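A151R (African swine fever virus Georgia 2007/1, PDB 7CMA) is a zinc-binding non-structural viral protein whose biochemical role is not settled, although the name oxygenase has been attached to it. Local coordinates at residues A[30-35]-A[91-96]; A[40-45]-A[53-58]. One frame throughout, in Å; residues are numbered along the deposited sequence.

In the fold
Both contacts belong to one five-stranded antiparallel sheet, ordered 61-66, 49-55, 38-46, 30-35, 90-94, and both are partly buried. Contact 1 joins strands 30-35 and 90-94, its centre about 4 Å from the centre of the chain, with I31, L32, L33, L34, I92 and W93 buried; contact 2 joins strands 38-46 and 49-55 as a hairpin, about 14 Å from that centre, where E42, T54 and F55 are partly exposed. Contact 1 has five backbone hydrogen bonds and aliphatic packing under helices 3-28 and 72-84; contact 2 has three, and a glutamate lying against two phenylalanines. A beta bulge lies between strands 38-46 and 30-35, the seam joining the contacts, where I31 N meets I43 O at 2.8 Å.

Contact 1: A[30-35]-A[91-96]; sequences TILLLT and KIWSGE
L32 and W93 form a hydrogen-bonded pair in an antiparallel sheet, where strand 30-35 meets strand 91-94 at 155° between their directions. Backbone bonds supply the ladder. L32 N reaches W93 O at 2.7 Å, and W93 N returns to L32 O; L34 and K91 are paired in the same reciprocal way. A fifth bond, G95 N to T30 O at 3.0 Å, extends the ladder just beyond the strand, its donor tilted 29° from the carbonyl plane. Between these pairs, CA-H...O contacts draw I31 and I92 close to the opposite carbonyls. The 150-153 region lines the far side of strand 90-94 through I92's backbone bonds to N150 and M152.

Apolar packing differs on the two faces. On one, I31 CG2 lies 3.9 Å from I92 CB, the two side chains crossing at a slant, and L33 packs more loosely on I92 CG2. Helix 3-28 covers this face through I21 and L25, and helix 72-84 through I79 and W82, so the isoleucine pair belongs to the sheet-helix core. On the other face L32 and W93 run side by side, CB to CB 4.0 Å, while L34 CD1 comes within 4.1 Å of W93 CB.

Two side-chain hydrogen bonds run off the ladder. S94 OG, on the isoleucine face, bonds to E24, tying strand 90-94 to helix 3-28. With CG trans to the backbone N (chi1 176°), the W93 indole swings away from strand 30-35 towards the loop that follows its own strand, where NE1 donates to E96 O at 3.1 Å; the acceptor lies in the ring plane, but the donor stands above the carbonyl plane.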
ATOM      1  N   THR A  30       9.551   1.106  26.819  1.00 48.46           N
ATOM      2  CA  THR A  30      10.177  -0.236  26.980  1.00 43.44           C
ATOM      3  C   THR A  30       9.802  -1.136  25.802  1.00 39.16           C
ATOM      4  O   THR A  30       8.625  -1.148  25.405  1.00 50.34           O
ATOM      5  CB  THR A  30       9.819  -0.861  28.338  1.00 45.50           C
ATOM      6  OG1 THR A  30      10.361  -2.179  28.377  1.00 51.89           O
ATOM      7  CG2 THR A  30       8.331  -0.922  28.600  1.00 47.54           C
ATOM      8  N   ILE A  31      10.798  -1.837  25.255  1.00 41.76           N
ATOM      9  CA  ILE A  31      10.667  -2.730  24.068  1.00 41.44           C
ATOM     10  C   ILE A  31      11.499  -3.988  24.325  1.00 44.35           C
ATOM     11  O   ILE A  31      12.688  -3.852  24.699  1.00 38.80           O
ATOM     12  CB  ILE A  31      11.105  -2.009  22.780  1.00 42.72           C
ATOM     13  CG1 ILE A  31      10.136  -0.881  22.403  1.00 45.16           C
ATOM     14  CG2 ILE A  31      11.288  -3.003  21.644  1.00 44.05           C
ATOM     15  CD1 ILE A  31      10.109  -0.558  20.924  1.00 47.38           C
ATOM     16  N   LEU A  32      10.872  -5.154  24.182  1.00 43.94           N
ATOM     17  CA  LEU A  32      11.545  -6.476  24.216  1.00 44.85           C
ATOM     18  C   LEU A  32      11.865  -6.917  22.783  1.00 41.15           C
ATOM     19  O   LEU A  32      10.992  -6.776  21.906  1.00 40.56           O
ATOM     20  CB  LEU A  32      10.625  -7.477  24.924  1.00 43.97           C
ATOM     21  CG  LEU A  32      10.374  -7.199  26.405  1.00 48.42           C
ATOM     22  CD1 LEU A  32       9.365  -8.185  26.983  1.00 49.47           C
ATOM     23  CD2 LEU A  32      11.673  -7.243  27.194  1.00 50.78           C
ATOM     24  N   LEU A  33      13.100  -7.362  22.552  1.00 36.30           N
ATOM     25  CA  LEU A  33      13.549  -7.926  21.254  1.00 39.21           C
ATOM     26  C   LEU A  33      13.513  -9.456  21.334  1.00 46.80           C
ATOM     27  O   LEU A  33      14.064 -10.011  22.309  1.00 47.00           O
ATOM     28  CB  LEU A  33      14.960  -7.409  20.958  1.00 45.71           C
ATOM     29  CG  LEU A  33      15.046  -5.949  20.507  1.00 46.09           C
ATOM     30  CD1 LEU A  33      14.905  -5.001  21.687  1.00 51.06           C
ATOM     31  CD2 LEU A  33      16.352  -5.684  19.774  1.00 46.73           C
ATOM     32  N   LEU A  34      12.773 -10.099  20.425  1.00 40.90           N
ATOM     33  CA  LEU A  34      12.578 -11.572  20.427  1.00 36.46           C
ATOM     34  C   LEU A  34      13.132 -12.167  19.122  1.00 43.44           C
ATOM     35  O   LEU A  34      12.862 -11.595  18.042  1.00 47.62           O
ATOM     36  CB  LEU A  34      11.089 -11.881  20.609  1.00 36.82           C
ATOM     37  CG  LEU A  34      10.514 -11.551  21.987  1.00 43.91           C
ATOM     38  CD1 LEU A  34       9.831 -10.192  21.977  1.00 42.40           C
ATOM     39  CD2 LEU A  34       9.544 -12.634  22.450  1.00 44.49           C
ATOM     40  N   THR A  35      13.900 -13.254  19.229  1.00 43.53           N
ATOM     41  CA  THR A  35      14.370 -14.076  18.079  1.00 43.17           C
ATOM     42  C   THR A  35      13.809 -15.501  18.220  1.00 41.94           C
ATOM     43  O   THR A  35      13.953 -16.081  19.311  1.00 41.48           O
ATOM     44  CB  THR A  35      15.901 -14.043  17.967  1.00 45.81           C
ATOM     45  OG1 THR A  35      16.307 -12.709  17.662  1.00 45.17           O
ATOM     46  CG2 THR A  35      16.436 -14.973  16.897  1.00 49.42           C
ATOM     47  N   LYS A  91      11.261 -10.185  16.076  1.00 34.14           N
ATOM     48  CA  LYS A  91      10.036  -9.408  16.388  1.00 34.83           C
ATOM     49  C   LYS A  91      10.266  -8.623  17.670  1.00 37.72           C
ATOM     50  O   LYS A  91      11.162  -9.001  18.436  1.00 44.28           O
ATOM     51  CB  LYS A  91       8.833 -10.342  16.514  1.00 35.21           C
ATOM     52  CG  LYS A  91       8.434 -11.048  15.232  1.00 42.03           C
ATOM     53  CD  LYS A  91       7.116 -11.775  15.342  1.00 45.89           C
ATOM     54  CE  LYS A  91       6.846 -12.693  14.170  1.00 51.15           C
ATOM     55  NZ  LYS A  91       5.520 -13.341  14.288  1.00 52.49           N
ATOM     56  N   ILE A  92       9.448  -7.599  17.914  1.00 38.18           N
ATOM     57  CA  ILE A  92       9.600  -6.743  19.117  1.00 37.87           C
ATOM     58  C   ILE A  92       8.264  -6.688  19.859  1.00 38.70           C
ATOM     59  O   ILE A  92       7.202  -6.757  19.201  1.00 36.70           O
ATOM     60  CB  ILE A  92      10.124  -5.346  18.737  1.00 40.65           C
ATOM     61  CG1 ILE A  92       9.167  -4.607  17.799  1.00 42.84           C
ATOM     62  CG2 ILE A  92      11.525  -5.448  18.150  1.00 36.22           C
ATOM     63  CD1 ILE A  92       9.301  -3.105  17.860  1.00 41.97           C
ATOM     64  N   TRP A  93       8.330  -6.638  21.186  1.00 42.02           N
ATOM     65  CA  TRP A  93       7.155  -6.377  22.054  1.00 40.48           C
ATOM     66  C   TRP A  93       7.294  -4.986  22.679  1.00 38.27           C
ATOM     67  O   TRP A  93       8.302  -4.748  23.349  1.00 42.59           O
ATOM     68  CB  TRP A  93       7.039  -7.470  23.122  1.00 37.83           C
ATOM     69  CG  TRP A  93       5.941  -7.227  24.107  1.00 40.90           C
ATOM     70  CD1 TRP A  93       6.010  -6.460  25.234  1.00 37.57           C
ATOM     71  CD2 TRP A  93       4.577  -7.677  24.009  1.00 40.81           C
ATOM     72  NE1 TRP A  93       4.787  -6.413  25.848  1.00 41.20           N
ATOM     73  CE2 TRP A  93       3.876  -7.103  25.092  1.00 41.04           C
ATOM     74  CE3 TRP A  93       3.865  -8.445  23.080  1.00 41.48           C
ATOM     75  CZ2 TRP A  93       2.522  -7.350  25.314  1.00 43.85           C
ATOM     76  CZ3 TRP A  93       2.528  -8.688  23.301  1.00 44.95           C
ATOM     77  CH2 TRP A  93       1.868  -8.145  24.403  1.00 45.85           C
ATOM     78  N   SER A  94       6.280  -4.135  22.532  1.00 37.53           N
ATOM     79  CA  SER A  94       6.305  -2.787  23.158  1.00 46.01           C
ATOM     80  C   SER A  94       5.369  -2.750  24.370  1.00 44.39           C
ATOM     81  O   SER A  94       4.176  -3.077  24.209  1.00 43.75           O
ATOM     82  CB  SER A  94       5.959  -1.714  22.170  1.00 46.75           C
ATOM     83  OG  SER A  94       6.067  -0.432  22.775  1.00 50.42           O
ATOM     84  N   GLY A  95       5.865  -2.226  25.492  1.00 44.79           N
ATOM     85  CA  GLY A  95       5.064  -1.936  26.696  1.00 50.75           C
ATOM     86  C   GLY A  95       5.262  -2.992  27.772  1.00 51.19           C
ATOM     87  O   GLY A  95       6.199  -3.799  27.641  1.00 45.74           O
ATOM     88  N   GLU A  96       4.479  -2.913  28.852  1.00 56.37           N
ATOM     89  CA  GLU A  96       4.487  -3.903  29.965  1.00 65.21           C
ATOM     90  C   GLU A  96       4.344  -5.307  29.381  1.00 46.79           C
ATOM     91  O   GLU A  96       3.472  -5.551  28.545  1.00 45.25           O
ATOM     92  CB  GLU A  96       3.365  -3.587  30.960  1.00 74.20           C
ATOM     93  CG  GLU A  96       3.791  -3.706  32.415  1.00 80.12           C
ATOM     94  CD  GLU A  96       3.348  -4.987  33.105  1.00 83.90           C
ATOM     95  OE1 GLU A  96       2.432  -4.914  33.951  1.00 90.57           O
ATOM     96  OE2 GLU A  96       3.934  -6.048  32.816  1.00 71.37           O
TER

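Contact 2: A[40-45]-A[53-58]; sequences VSEISY and FTFNDN
A beta hairpin, strand 38-46 followed by strand 49-55, brings E42 opposite F53 as an antiparallel hydrogen-bonded pair and S41 opposite T54 as a non-hydrogen-bonded one. E42 N to F53 O and F53 N to E42 O are both 2.8 Å, though the first is bent, with an N-H...O angle of 135°. F55 N gives a nearly straight bond to V40 O at 3.0 Å, coming from above the carbonyl plane. On the other side of strand 38-46, V40 and S41 both face L33 of the adjoining strand, a classic beta bulge that puts one extra residue into this strand.

The side-chain contact centres on E42, which meets two rings of the partner strand, while L32 packs on it from strand 30-35. With CG trans to the backbone N (chi1 179°) and the chain straight beyond it, the side chain runs alongside F53, with CD 3.9 Å from ring atom CD2; the carboxylate and this ring are turned 54° apart. F55 meets the same side chain from a direction roughly at right angles to F53: its CE2 lies 3.7 Å from E42 CB, and E42 OE1 sits at the ring edge, in its plane, 3.5 Å from CZ. Such an approach places the oxygen beside the ring's C-H rim, which probably favours the anionic group. The far oxygen is held too, for S44 OG, itself bonded to T30, donates to the anti lone pair of E42 OE2 at 2.8 Å.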
ATOM      1  N   VAL A  40      15.738 -11.851  23.765  1.00 39.95           N
ATOM      2  CA  VAL A  40      17.226 -11.866  23.656  1.00 41.66           C
ATOM      3  C   VAL A  40      17.770 -10.523  24.150  1.00 45.52           C
ATOM      4  O   VAL A  40      18.925 -10.497  24.607  1.00 44.78           O
ATOM      5  CB  VAL A  40      17.708 -12.192  22.228  1.00 42.56           C
ATOM      6  CG1 VAL A  40      17.405 -13.635  21.852  1.00 45.62           C
ATOM      7  CG2 VAL A  40      17.138 -11.237  21.187  1.00 49.63           C
ATOM      8  N   SER A  41      16.926  -9.486  24.178  1.00 46.25           N
ATOM      9  CA  SER A  41      17.346  -8.128  24.606  1.00 43.85           C
ATOM     10  C   SER A  41      16.147  -7.321  25.112  1.00 42.55           C
ATOM     11  O   SER A  41      14.985  -7.736  24.871  1.00 40.34           O
ATOM     12  CB  SER A  41      18.064  -7.402  23.493  1.00 50.92           C
ATOM     13  OG  SER A  41      17.879  -8.060  22.255  1.00 69.72           O
ATOM     14  N   GLU A  42      16.433  -6.157  25.700  1.00 39.55           N
ATOM     15  CA  GLU A  42      15.433  -5.214  26.260  1.00 42.95           C
ATOM     16  C   GLU A  42      16.010  -3.798  26.196  1.00 45.52           C
ATOM     17  O   GLU A  42      17.181  -3.620  26.574  1.00 47.81           O
ATOM     18  CB  GLU A  42      15.084  -5.594  27.703  1.00 52.36           C
ATOM     19  CG  GLU A  42      14.080  -4.652  28.356  1.00 51.56           C
ATOM     20  CD  GLU A  42      13.728  -4.977  29.800  1.00 55.58           C
ATOM     21  OE1 GLU A  42      14.075  -6.076  30.256  1.00 52.55           O
ATOM     22  OE2 GLU A  42      13.122  -4.115  30.472  1.00 57.18           O
ATOM     23  N   ILE A  43      15.250  -2.857  25.643  1.00 41.25           N
ATOM     24  CA  ILE A  43      15.576  -1.409  25.707  1.00 42.78           C
ATOM     25  C   ILE A  43      14.486  -0.703  26.509  1.00 40.90           C
ATOM     26  O   ILE A  43      13.298  -0.875  26.172  1.00 46.20           O
ATOM     27  CB  ILE A  43      15.749  -0.819  24.295  1.00 42.24           C
ATOM     28  CG1 ILE A  43      16.977  -1.418  23.603  1.00 47.71           C
ATOM     29  CG2 ILE A  43      15.821   0.698  24.350  1.00 45.49           C
ATOM     30  CD1 ILE A  43      16.808  -1.632  22.120  1.00 45.27           C
ATOM     31  N   SER A  44      14.866  -0.149  27.658  1.00 46.34           N
ATOM     32  CA  SER A  44      13.921   0.493  28.605  1.00 48.75           C
ATOM     33  C   SER A  44      14.483   1.841  29.053  1.00 44.56           C
ATOM     34  O   SER A  44      15.693   1.925  29.292  1.00 47.66           O
ATOM     35  CB  SER A  44      13.640  -0.408  29.776  1.00 42.76           C
ATOM     36  OG  SER A  44      12.963  -1.575  29.348  1.00 52.11           O
ATOM     37  N   TYR A  45      13.642   2.872  29.059  1.00 47.04           N
ATOM     38  CA  TYR A  45      13.968   4.212  29.601  1.00 46.25           C
ATOM     39  C   TYR A  45      13.901   4.156  31.130  1.00 39.87           C
ATOM     40  O   TYR A  45      12.803   3.915  31.651  1.00 39.78           O
ATOM     41  CB  TYR A  45      13.018   5.263  29.032  1.00 47.89           C
ATOM     42  CG  TYR A  45      13.468   6.682  29.257  1.00 58.74           C
ATOM     43  CD1 TYR A  45      14.498   7.229  28.511  1.00 62.24           C
ATOM     44  CD2 TYR A  45      12.910   7.458  30.261  1.00 61.73           C
ATOM     45  CE1 TYR A  45      14.923   8.531  28.714  1.00 67.86           C
ATOM     46  CE2 TYR A  45      13.321   8.763  30.475  1.00 63.04           C
ATOM     47  CZ  TYR A  45      14.334   9.300  29.702  1.00 64.02           C
ATOM     48  OH  TYR A  45      14.758  10.576  29.922  1.00 76.14           O
ATOM     49  N   PHE A  53      19.672  -4.005  27.883  1.00 56.44           N
ATOM     50  CA  PHE A  53      19.886  -5.300  28.583  1.00 49.62           C
ATOM     51  C   PHE A  53      19.923  -6.430  27.551  1.00 53.91           C
ATOM     52  O   PHE A  53      18.950  -6.579  26.786  1.00 49.98           O
ATOM     53  CB  PHE A  53      18.777  -5.559  29.606  1.00 43.98           C
ATOM     54  CG  PHE A  53      18.475  -4.408  30.529  1.00 49.22           C
ATOM     55  CD1 PHE A  53      19.247  -4.183  31.661  1.00 48.70           C
ATOM     56  CD2 PHE A  53      17.376  -3.593  30.310  1.00 52.66           C
ATOM     57  CE1 PHE A  53      18.952  -3.136  32.522  1.00 53.96           C
ATOM     58  CE2 PHE A  53      17.098  -2.532  31.161  1.00 47.23           C
ATOM     59  CZ  PHE A  53      17.898  -2.294  32.253  1.00 47.81           C
ATOM     60  N   THR A  54      20.991  -7.227  27.568  1.00 51.27           N
ATOM     61  CA  THR A  54      21.101  -8.463  26.751  1.00 56.27           C
ATOM     62  C   THR A  54      21.002  -9.683  27.674  1.00 56.33           C
ATOM     63  O   THR A  54      21.555  -9.617  28.791  1.00 55.59           O
ATOM     64  CB  THR A  54      22.389  -8.445  25.922  1.00 58.20           C
ATOM     65  OG1 THR A  54      22.299  -7.339  25.022  1.00 55.53           O
ATOM     66  CG2 THR A  54      22.618  -9.725  25.147  1.00 68.47           C
ATOM     67  N   PHE A  55      20.207 -10.685  27.280  1.00 51.26           N
ATOM     68  CA  PHE A  55      19.901 -11.902  28.076  1.00 47.35           C
ATOM     69  C   PHE A  55      20.509 -13.131  27.386  1.00 53.96           C
ATOM     70  O   PHE A  55      20.729 -13.086  26.165  1.00 53.05           O
ATOM     71  CB  PHE A  55      18.389 -12.061  28.254  1.00 48.92           C
ATOM     72  CG  PHE A  55      17.686 -10.863  28.844  1.00 58.70           C
ATOM     73  CD1 PHE A  55      17.825 -10.542  30.187  1.00 62.73           C
ATOM     74  CD2 PHE A  55      16.841 -10.085  28.067  1.00 59.87           C
ATOM     75  CE1 PHE A  55      17.146  -9.462  30.733  1.00 59.18           C
ATOM     76  CE2 PHE A  55      16.169  -9.003  28.615  1.00 56.81           C
ATOM     77  CZ  PHE A  55      16.324  -8.693  29.945  1.00 59.66           C
ATOM     78  N   ASN A  56      20.731 -14.210  28.145  1.00 58.85           N
ATOM     79  CA  ASN A  56      21.111 -15.535  27.582  1.00 65.55           C
ATOM     80  C   ASN A  56      19.862 -16.424  27.501  1.00 65.47           C
ATOM     81  O   ASN A  56      18.750 -15.907  27.746  1.00 58.01           O
ATOM     82  CB  ASN A  56      22.250 -16.191  28.375  1.00 64.96           C
ATOM     83  CG  ASN A  56      21.877 -16.572  29.794  1.00 67.10           C
ATOM     84  OD1 ASN A  56      20.707 -16.537  30.176  1.00 68.14           O
ATOM     85  ND2 ASN A  56      22.873 -16.934  30.585  1.00 67.21           N
ATOM     86  N   ASP A  57      20.026 -17.648  26.992  1.00 71.62           N
ATOM     87  CA  ASP A  57      18.917 -18.607  26.745  1.00 73.77           C
ATOM     88  C   ASP A  57      18.271 -18.987  28.085  1.00 76.45           C
ATOM     89  O   ASP A  57      17.100 -19.411  28.070  1.00 87.87           O
ATOM     90  CB  ASP A  57      19.413 -19.839  25.986  1.00 74.78           C
ATOM     91  CG  ASP A  57      20.476 -20.627  26.732  1.00 88.59           C
ATOM     92  OD1 ASP A  57      21.499 -20.019  27.108  1.00 91.23           O
ATOM     93  OD2 ASP A  57      20.266 -21.837  26.944  1.00111.68           O
ATOM     94  N   ASN A  58      18.982 -18.756  29.198  1.00 70.20           N
ATOM     95  CA  ASN A  58      18.480 -19.027  30.572  1.00 61.62           C
ATOM     96  C   ASN A  58      17.811 -17.765  31.129  1.00 65.86           C
ATOM     97  O   ASN A  58      17.481 -17.750  32.338  1.00 56.70           O
ATOM     98  CB  ASN A  58      19.597 -19.513  31.502  1.00 65.62           C
ATOM     99  CG  ASN A  58      19.090 -20.438  32.587  1.00 74.15           C
ATOM    100  OD1 ASN A  58      18.932 -20.030  33.736  1.00 77.23           O
ATOM    101  ND2 ASN A  58      18.761 -21.665  32.217  1.00 86.04           N
TER